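PDB 6VC6: 6-phospho-alpha-glucosidase from Merdibacter massiliensis, which probably hydrolyses 6-phospho-alpha-glucosides as a family 4 glycosidase, holding NAD and a manganese ion with its sugar phosphate. Local coordinates for residues L156-P161 with A397-S402; E391-D396 with Y403-E408. All blocks are in the same frame, centred on the assembly; numbering follows the deposited sequence.

Contact 1 of 2, residues L156-P161 with A397-S402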
ATOM      1  N   LEU A 156       0.738  13.951  -3.512  1.00 34.99           N
ATOM      2  CA  LEU A 156      -0.314  14.133  -4.507  1.00 35.38           C
ATOM      3  C   LEU A 156      -1.354  15.145  -4.045  1.00 37.87           C
ATOM      4  O   LEU A 156      -2.010  15.780  -4.879  1.00 38.18           O
ATOM      5  CB  LEU A 156      -0.976  12.791  -4.823  1.00 29.29           C
ATOM      6  CG  LEU A 156      -0.087  11.760  -5.522  1.00 40.05           C
ATOM      7  CD1 LEU A 156      -0.893  10.537  -5.934  1.00 37.59           C
ATOM      8  CD2 LEU A 156       0.617  12.375  -6.724  1.00 34.22           C
ATOM      9  N   ARG A 157      -1.521  15.305  -2.730  1.00 35.03           N
ATOM     10  CA  ARG A 157      -2.420  16.334  -2.218  1.00 35.31           C
ATOM     11  C   ARG A 157      -1.944  17.725  -2.618  1.00 39.94           C
ATOM     12  O   ARG A 157      -2.755  18.596  -2.954  1.00 33.86           O
ATOM     13  CB  ARG A 157      -2.531  16.219  -0.696  1.00 36.16           C
ATOM     14  CG  ARG A 157      -3.353  17.320  -0.044  1.00 37.33           C
ATOM     15  CD  ARG A 157      -3.205  17.303   1.471  1.00 36.51           C
ATOM     16  NE  ARG A 157      -1.893  17.776   1.907  1.00 35.03           N
ATOM     17  CZ  ARG A 157      -1.559  19.058   2.014  1.00 39.59           C
ATOM     18  NH1 ARG A 157      -2.438  20.004   1.712  1.00 38.44           N
ATOM     19  NH2 ARG A 157      -0.343  19.398   2.422  1.00 31.87           N
ATOM     20  N   ARG A 158      -0.629  17.948  -2.596  1.00 34.19           N
ATOM     21  CA  ARG A 158      -0.087  19.252  -2.960  1.00 33.52           C
ATOM     22  C   ARG A 158      -0.042  19.443  -4.471  1.00 36.34           C
ATOM     23  O   ARG A 158      -0.348  20.532  -4.970  1.00 41.23           O
ATOM     24  CB  ARG A 158       1.312  19.424  -2.368  1.00 37.37           C
ATOM     25  CG  ARG A 158       1.390  19.253  -0.860  1.00 39.07           C
ATOM     26  CD  ARG A 158       2.709  19.791  -0.332  1.00 36.16           C
ATOM     27  NE  ARG A 158       2.987  19.349   1.031  1.00 50.19           N
ATOM     28  CZ  ARG A 158       4.085  19.672   1.706  1.00 50.87           C
ATOM     29  NH1 ARG A 158       5.011  20.436   1.143  1.00 37.89           N
ATOM     30  NH2 ARG A 158       4.262  19.225   2.944  1.00 40.02           N
ATOM     31  N   GLU A 159       0.339  18.401  -5.213  1.00 35.58           N
ATOM     32  CA  GLU A 159       0.519  18.548  -6.655  1.00 36.22           C
ATOM     33  C   GLU A 159      -0.818  18.673  -7.375  1.00 39.52           C
ATOM     34  O   GLU A 159      -0.935  19.426  -8.349  1.00 39.44           O
ATOM     35  CB  GLU A 159       1.315  17.368  -7.208  1.00 37.68           C
ATOM     36  CG  GLU A 159       1.668  17.496  -8.682  1.00 40.20           C
ATOM     37  CD  GLU A 159       2.743  18.535  -8.939  1.00 43.12           C
ATOM     38  OE1 GLU A 159       3.639  18.689  -8.084  1.00 43.22           O
ATOM     39  OE2 GLU A 159       2.690  19.196  -9.997  1.00 51.19           O
ATOM     40  N   PHE A 160      -1.836  17.948  -6.917  1.00 34.29           N
ATOM     41  CA  PHE A 160      -3.152  17.932  -7.554  1.00 38.84           C
ATOM     42  C   PHE A 160      -4.216  18.272  -6.519  1.00 38.35           C
ATOM     43  O   PHE A 160      -4.990  17.407  -6.092  1.00 40.32           O
ATOM     44  CB  PHE A 160      -3.422  16.576  -8.205  1.00 35.65           C
ATOM     45  CG  PHE A 160      -2.322  16.114  -9.117  1.00 42.03           C
ATOM     46  CD1 PHE A 160      -2.240  16.584 -10.418  1.00 41.02           C
ATOM     47  CD2 PHE A 160      -1.366  15.215  -8.674  1.00 36.67           C
ATOM     48  CE1 PHE A 160      -1.228  16.164 -11.260  1.00 39.48           C
ATOM     49  CE2 PHE A 160      -0.351  14.790  -9.511  1.00 42.82           C
ATOM     50  CZ  PHE A 160      -0.280  15.267 -10.807  1.00 39.17           C
ATOM     51  N   PRO A 161      -4.289  19.538  -6.099  1.00 39.89           N
ATOM     52  CA  PRO A 161      -5.254  19.896  -5.047  1.00 41.36           C
ATOM     53  C   PRO A 161      -6.697  19.868  -5.515  1.00 42.73           C
ATOM     54  O   PRO A 161      -7.598  19.675  -4.688  1.00 45.56           O
ATOM     55  CB  PRO A 161      -4.818  21.310  -4.642  1.00 43.62           C
ATOM     56  CG  PRO A 161      -4.186  21.863  -5.875  1.00 42.09           C
ATOM     57  CD  PRO A 161      -3.511  20.703  -6.558  1.00 41.33           C
ATOM     58  N   ALA A 397      10.985  18.567   1.525  1.00 32.20           N
ATOM     59  CA  ALA A 397      12.299  18.493   0.896  1.00 38.56           C
ATOM     60  C   ALA A 397      12.190  18.216  -0.596  1.00 34.61           C
ATOM     61  O   ALA A 397      13.031  18.680  -1.374  1.00 37.14           O
ATOM     62  CB  ALA A 397      13.145  17.417   1.574  1.00 31.58           C
ATOM     63  N   TYR A 398      11.172  17.461  -1.011  1.00 31.85           N
ATOM     64  CA  TYR A 398      10.977  17.201  -2.434  1.00 38.05           C
ATOM     65  C   TYR A 398      10.620  18.481  -3.180  1.00 41.17           C
ATOM     66  O   TYR A 398      11.165  18.758  -4.255  1.00 38.22           O
ATOM     67  CB  TYR A 398       9.888  16.145  -2.631  1.00 35.63           C
ATOM     68  CG  TYR A 398       9.320  16.121  -4.033  1.00 36.22           C
ATOM     69  CD1 TYR A 398      10.010  15.511  -5.071  1.00 41.25           C
ATOM     70  CD2 TYR A 398       8.095  16.713  -4.319  1.00 38.28           C
ATOM     71  CE1 TYR A 398       9.499  15.489  -6.355  1.00 39.82           C
ATOM     72  CE2 TYR A 398       7.576  16.697  -5.599  1.00 37.35           C
ATOM     73  CZ  TYR A 398       8.282  16.082  -6.612  1.00 41.22           C
ATOM     74  OH  TYR A 398       7.769  16.061  -7.889  1.00 47.32           O
ATOM     75  N   TYR A 399       9.707  19.276  -2.622  1.00 34.86           N
ATOM     76  CA  TYR A 399       9.246  20.479  -3.306  1.00 36.84           C
ATOM     77  C   TYR A 399      10.254  21.618  -3.220  1.00 37.31           C
ATOM     78  O   TYR A 399      10.361  22.414  -4.159  1.00 36.76           O
ATOM     79  CB  TYR A 399       7.904  20.931  -2.728  1.00 39.13           C
ATOM     80  CG  TYR A 399       6.711  20.227  -3.331  1.00 39.88           C
ATOM     81  CD1 TYR A 399       6.262  20.550  -4.604  1.00 39.12           C
ATOM     82  CD2 TYR A 399       6.035  19.239  -2.627  1.00 41.89           C
ATOM     83  CE1 TYR A 399       5.172  19.908  -5.161  1.00 41.38           C
ATOM     84  CE2 TYR A 399       4.944  18.593  -3.175  1.00 41.14           C
ATOM     85  CZ  TYR A 399       4.517  18.931  -4.442  1.00 38.04           C
ATOM     86  OH  TYR A 399       3.432  18.289  -4.990  1.00 41.86           O
ATOM     87  N   GLU A 400      10.995  21.716  -2.120  1.00 37.85           N
ATOM     88  CA  GLU A 400      11.909  22.827  -1.896  1.00 38.94           C
ATOM     89  C   GLU A 400      13.351  22.506  -2.263  1.00 40.57           C
ATOM     90  O   GLU A 400      14.202  23.397  -2.184  1.00 42.15           O
ATOM     91  CB  GLU A 400      11.844  23.275  -0.432  1.00 36.33           C
ATOM     92  CG  GLU A 400      10.504  23.861  -0.021  1.00 41.21           C
ATOM     93  CD  GLU A 400      10.429  24.149   1.465  1.00 49.90           C
ATOM     94  OE1 GLU A 400       9.338  23.987   2.049  1.00 53.61           O
ATOM     95  OE2 GLU A 400      11.463  24.538   2.048  1.00 62.81           O
ATOM     96  N   HIS A 401      13.641  21.267  -2.665  1.00 35.63           N
ATOM     97  CA  HIS A 401      15.014  20.829  -2.925  1.00 42.43           C
ATOM     98  C   HIS A 401      15.909  21.116  -1.722  1.00 40.79           C
ATOM     99  O   HIS A 401      17.029  21.614  -1.854  1.00 39.70           O
ATOM    100  CB  HIS A 401      15.577  21.481  -4.190  1.00 45.19           C
ATOM    101  CG  HIS A 401      14.813  21.153  -5.435  1.00 46.15           C
ATOM    102  ND1 HIS A 401      14.441  19.866  -5.764  1.00 53.45           N
ATOM    103  CD2 HIS A 401      14.356  21.943  -6.434  1.00 52.76           C
ATOM    104  CE1 HIS A 401      13.787  19.879  -6.911  1.00 50.12           C
ATOM    105  NE2 HIS A 401      13.721  21.127  -7.338  1.00 50.21           N
ATOM    106  N   SER A 402      15.405  20.797  -0.532  1.00 36.62           N
ATOM    107  CA  SER A 402      16.016  21.213   0.727  1.00 38.78           C
ATOM    108  C   SER A 402      16.605  20.002   1.438  1.00 36.96           C
ATOM    109  O   SER A 402      15.868  19.121   1.893  1.00 33.43           O
ATOM    110  CB  SER A 402      14.990  21.918   1.612  1.00 38.10           C
ATOM    111  OG  SER A 402      15.547  22.255   2.869  1.00 39.32           O
TER
HETATM  112  O   HOH W   1       6.197  18.651  -8.573  1.00 40.71           O
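Tyr399 and Glu159 meet through different first torsions: the tyrosine CG stands anti to its own carbonyl carbon (chi1 -84°), sending the ring across to the other helix, while the glutamate CG lies anti to the backbone N (chi1 -175°) and a bend at chi2 brings the carboxylate round. OE1 thus lies beside the ring edge, 3.5 Å from Tyr399 CE1, with carboxylate and ring only 5° from coplanar. Tyr399 OH is 3.1 Å from Glu159 OE1, but Ala155 O is a second acceptor for its single proton. Helix 149-159, which follows a parallel strand of the Rossmann-type nucleotide-binding sheet, is joined here near its C-terminal end to the end of helix 378-400 from the C-terminal part of the enzyme. Arg158 runs obliquely past the same ring, CD 3.8 Å from Tyr399 CE2, and its guanidinium continues to a salt bridge with Asp396. Glu159 is gripped at both oxygens: OE2 binds His131 NE2, and OE1 accepts from a water at 2.6 Å. That water also lies 3.1 Å from Tyr398 OH, extending the polar link to a second tyrosine.

Contact 2 of 2, residues E391-D396 with Y403-E408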
ATOM      1  N   GLU A 391       6.461  12.908   7.718  1.00 32.61           N
ATOM      2  CA  GLU A 391       6.086  12.715   6.322  1.00 36.56           C
ATOM      3  C   GLU A 391       5.942  14.047   5.596  1.00 36.59           C
ATOM      4  O   GLU A 391       6.385  14.186   4.450  1.00 30.80           O
ATOM      5  CB  GLU A 391       4.788  11.913   6.233  1.00 35.09           C
ATOM      6  CG  GLU A 391       4.848  10.548   6.900  1.00 47.10           C
ATOM      7  CD  GLU A 391       3.500   9.853   6.914  1.00 58.99           C
ATOM      8  OE1 GLU A 391       2.491  10.510   6.583  1.00 63.04           O
ATOM      9  OE2 GLU A 391       3.448   8.654   7.260  1.00 55.47           O
ATOM     10  N   LYS A 392       5.329  15.038   6.246  1.00 34.69           N
ATOM     11  CA  LYS A 392       5.141  16.332   5.599  1.00 37.01           C
ATOM     12  C   LYS A 392       6.460  17.074   5.429  1.00 33.75           C
ATOM     13  O   LYS A 392       6.621  17.837   4.469  1.00 32.96           O
ATOM     14  CB  LYS A 392       4.147  17.178   6.394  1.00 31.73           C
ATOM     15  CG  LYS A 392       2.701  16.744   6.216  1.00 33.35           C
ATOM     16  CD  LYS A 392       1.776  17.484   7.167  1.00 36.13           C
ATOM     17  CE  LYS A 392       0.318  17.190   6.850  1.00 37.41           C
ATOM     18  NZ  LYS A 392      -0.065  17.679   5.495  1.00 33.13           N
ATOM     19  N   LEU A 393       7.412  16.867   6.342  1.00 33.27           N
ATOM     20  CA  LEU A 393       8.734  17.457   6.164  1.00 34.59           C
ATOM     21  C   LEU A 393       9.492  16.793   5.023  1.00 34.09           C
ATOM     22  O   LEU A 393      10.320  17.440   4.372  1.00 34.42           O
ATOM     23  CB  LEU A 393       9.535  17.357   7.463  1.00 34.01           C
ATOM     24  CG  LEU A 393       9.113  18.287   8.603  1.00 34.12           C
ATOM     25  CD1 LEU A 393       9.660  17.786   9.931  1.00 34.40           C
ATOM     26  CD2 LEU A 393       9.565  19.714   8.334  1.00 34.77           C
ATOM     27  N   LEU A 394       9.222  15.512   4.761  1.00 34.45           N
ATOM     28  CA  LEU A 394       9.925  14.813   3.690  1.00 35.12           C
ATOM     29  C   LEU A 394       9.513  15.345   2.321  1.00 38.46           C
ATOM     30  O   LEU A 394      10.368  15.675   1.491  1.00 32.52           O
ATOM     31  CB  LEU A 394       9.665  13.310   3.781  1.00 34.44           C
ATOM     32  CG  LEU A 394      10.425  12.472   2.752  1.00 36.79           C
ATOM     33  CD1 LEU A 394      11.917  12.465   3.060  1.00 37.13           C
ATOM     34  CD2 LEU A 394       9.876  11.057   2.693  1.00 35.95           C
ATOM     35  N   VAL A 395       8.206  15.431   2.063  1.00 32.69           N
ATOM     36  CA  VAL A 395       7.755  15.986   0.794  1.00 42.13           C
ATOM     37  C   VAL A 395       8.001  17.488   0.733  1.00 37.11           C
ATOM     38  O   VAL A 395       7.980  18.071  -0.357  1.00 37.88           O
ATOM     39  CB  VAL A 395       6.271  15.655   0.546  1.00 44.01           C
ATOM     40  CG1 VAL A 395       5.992  14.195   0.871  1.00 39.38           C
ATOM     41  CG2 VAL A 395       5.382  16.565   1.360  1.00 56.39           C
ATOM     42  N   ASP A 396       8.229  18.133   1.881  1.00 38.84           N
ATOM     43  CA  ASP A 396       8.755  19.494   1.868  1.00 40.00           C
ATOM     44  C   ASP A 396      10.122  19.535   1.201  1.00 39.75           C
ATOM     45  O   ASP A 396      10.405  20.430   0.395  1.00 40.13           O
ATOM     46  CB  ASP A 396       8.847  20.040   3.293  1.00 43.30           C
ATOM     47  CG  ASP A 396       7.585  20.752   3.733  1.00 51.77           C
ATOM     48  OD1 ASP A 396       6.621  20.803   2.942  1.00 51.26           O
ATOM     49  OD2 ASP A 396       7.560  21.262   4.872  1.00 49.04           O
ATOM     50  N   TYR A 403      17.937  19.965   1.535  1.00 38.40           N
ATOM     51  CA  TYR A 403      18.591  18.975   2.385  1.00 38.64           C
ATOM     52  C   TYR A 403      18.167  19.147   3.838  1.00 37.35           C
ATOM     53  O   TYR A 403      18.009  18.161   4.569  1.00 36.56           O
ATOM     54  CB  TYR A 403      20.111  19.096   2.244  1.00 40.59           C
ATOM     55  CG  TYR A 403      20.921  18.144   3.106  1.00 37.17           C
ATOM     56  CD1 TYR A 403      21.212  18.446   4.432  1.00 34.65           C
ATOM     57  CD2 TYR A 403      21.411  16.953   2.585  1.00 38.46           C
ATOM     58  CE1 TYR A 403      21.953  17.582   5.216  1.00 37.08           C
ATOM     59  CE2 TYR A 403      22.156  16.084   3.363  1.00 34.76           C
ATOM     60  CZ  TYR A 403      22.423  16.404   4.678  1.00 35.17           C
ATOM     61  OH  TYR A 403      23.163  15.543   5.455  1.00 38.33           O
ATOM     62  N   GLN A 404      17.974  20.396   4.271  1.00 34.94           N
ATOM     63  CA  GLN A 404      17.623  20.663   5.662  1.00 37.10           C
ATOM     64  C   GLN A 404      16.265  20.070   6.017  1.00 39.25           C
ATOM     65  O   GLN A 404      16.074  19.557   7.125  1.00 35.29           O
ATOM     66  CB  GLN A 404      17.640  22.169   5.921  1.00 40.47           C
ATOM     67  CG  GLN A 404      17.298  22.563   7.348  1.00 43.00           C
ATOM     68  CD  GLN A 404      18.300  22.033   8.353  1.00 42.24           C
ATOM     69  OE1 GLN A 404      19.503  21.998   8.090  1.00 50.85           O
ATOM     70  NE2 GLN A 404      17.809  21.615   9.513  1.00 41.31           N
ATOM     71  N   LYS A 405      15.308  20.132   5.088  1.00 33.91           N
ATOM     72  CA  LYS A 405      13.999  19.540   5.343  1.00 37.65           C
ATOM     73  C   LYS A 405      14.094  18.023   5.458  1.00 35.70           C
ATOM     74  O   LYS A 405      13.418  17.415   6.296  1.00 37.61           O
ATOM     75  CB  LYS A 405      13.018  19.936   4.240  1.00 33.14           C
ATOM     76  CG  LYS A 405      12.441  21.332   4.390  1.00 39.58           C
ATOM     77  CD  LYS A 405      11.750  21.502   5.733  1.00 39.35           C
ATOM     78  CE  LYS A 405      11.251  22.926   5.920  1.00 44.50           C
ATOM     79  NZ  LYS A 405       9.842  23.084   5.470  1.00 46.43           N
ATOM     80  N   ALA A 406      14.930  17.398   4.626  1.00 34.75           N
ATOM     81  CA  ALA A 406      15.107  15.951   4.705  1.00 36.49           C
ATOM     82  C   ALA A 406      15.773  15.548   6.014  1.00 32.93           C
ATOM     83  O   ALA A 406      15.421  14.521   6.605  1.00 33.08           O
ATOM     84  CB  ALA A 406      15.919  15.456   3.510  1.00 33.53           C
ATOM     85  N   LEU A 407      16.738  16.344   6.482  1.00 31.37           N
ATOM     86  CA  LEU A 407      17.402  16.039   7.745  1.00 35.20           C
ATOM     87  C   LEU A 407      16.428  16.118   8.913  1.00 33.01           C
ATOM     88  O   LEU A 407      16.459  15.274   9.818  1.00 32.46           O
ATOM     89  CB  LEU A 407      18.579  16.989   7.961  1.00 34.10           C
ATOM     90  CG  LEU A 407      19.316  16.859   9.296  1.00 39.28           C
ATOM     91  CD1 LEU A 407      19.993  15.501   9.404  1.00 35.54           C
ATOM     92  CD2 LEU A 407      20.326  17.982   9.465  1.00 38.55           C
ATOM     93  N   GLU A 408      15.552  17.125   8.912  1.00 30.64           N
ATOM     94  CA  GLU A 408      14.571  17.249   9.985  1.00 40.46           C
ATOM     95  C   GLU A 408      13.542  16.127   9.923  1.00 30.65           C
ATOM     96  O   GLU A 408      13.082  15.642  10.963  1.00 32.73           O
ATOM     97  CB  GLU A 408      13.890  18.616   9.916  1.00 34.74           C
ATOM     98  CG  GLU A 408      14.828  19.781  10.195  1.00 41.05           C
ATOM     99  CD  GLU A 408      14.225  21.125   9.834  1.00 51.84           C
ATOM    100  OE1 GLU A 408      13.055  21.158   9.398  1.00 47.61           O
ATOM    101  OE2 GLU A 408      14.923  22.150   9.987  1.00 52.90           O
TER
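Lys405 lies against Leu393 and Asp396 in an antiparallel helical hairpin, in which helix 378-400 turns through His401 and Ser402 into helix 403-412. The axes of the two short segments come within 7.6 Å with their directions 160° apart, and the backbones are closest at Leu393 and Lys405, whose CA atoms are 5.7 Å apart. From there the lysine can be followed outward. Its CB rests 3.7 Å from the carbonyl oxygen of Leu393. CG passes 4.0 Å from Asp396 CB; a bend at chi2 (-57°) then lays CD on the leucine branch, 3.8 Å from Leu393 CD2, the two side chains crossing at about a right angle. CE begins to approach the aspartate, and a further bend at chi4 delivers NZ to Asp396 OD2 at 3.0 Å, a hydrogen-bonded salt bridge. The ammonium approaches from above the carboxylate, 46° out of its plane. The other oxygen, OD1, is taken by Arg158 of helix 149-159, so Asp396 sits between two cations, an arrangement likely to favour its ionised form. An alanine in place of Lys405 would probably leave Asp396 OD2 without its ammonium mate and open a gap beside Leu393 CD2 where the aliphatic chain now lies. The same CD2 also touches the next turn of the second helix, 3.9 Å from Glu408 OE1, while helix 403-412 adds Ala409 and Leu412 around the leucine. Glu408 is steadied from within its own helix: Gln404 NE2, one turn earlier, donates to OE2 at 3.0 Å on the anti side of the carboxylate, with that oxygen nearly in the Gln404 amide plane.

Contacts 1 and 2 share helix 378-400, and their centres are 11 Å apart. Arg158 of contact 1 ties them together: besides its Asp396 bridge, its NH2 packs 3.3 Å from Val395 CG2 and makes a weak hydrogen bond to Lys392 O. Nearby, Arg157 NH2 and Lys392 NZ approach to 3.5 Å despite their like charges; Glu154 forms salt bridges with both and probably offsets the repulsion. The helical hairpin of contact 2 is thereby fastened to the nucleotide-binding part through helix 149-159. Both contacts lie at the surface, about 20 and 21 Å from centre of contact to centre of chain, and neither supplies a ligand of the manganese or a residue of the sugar-phosphate pocket.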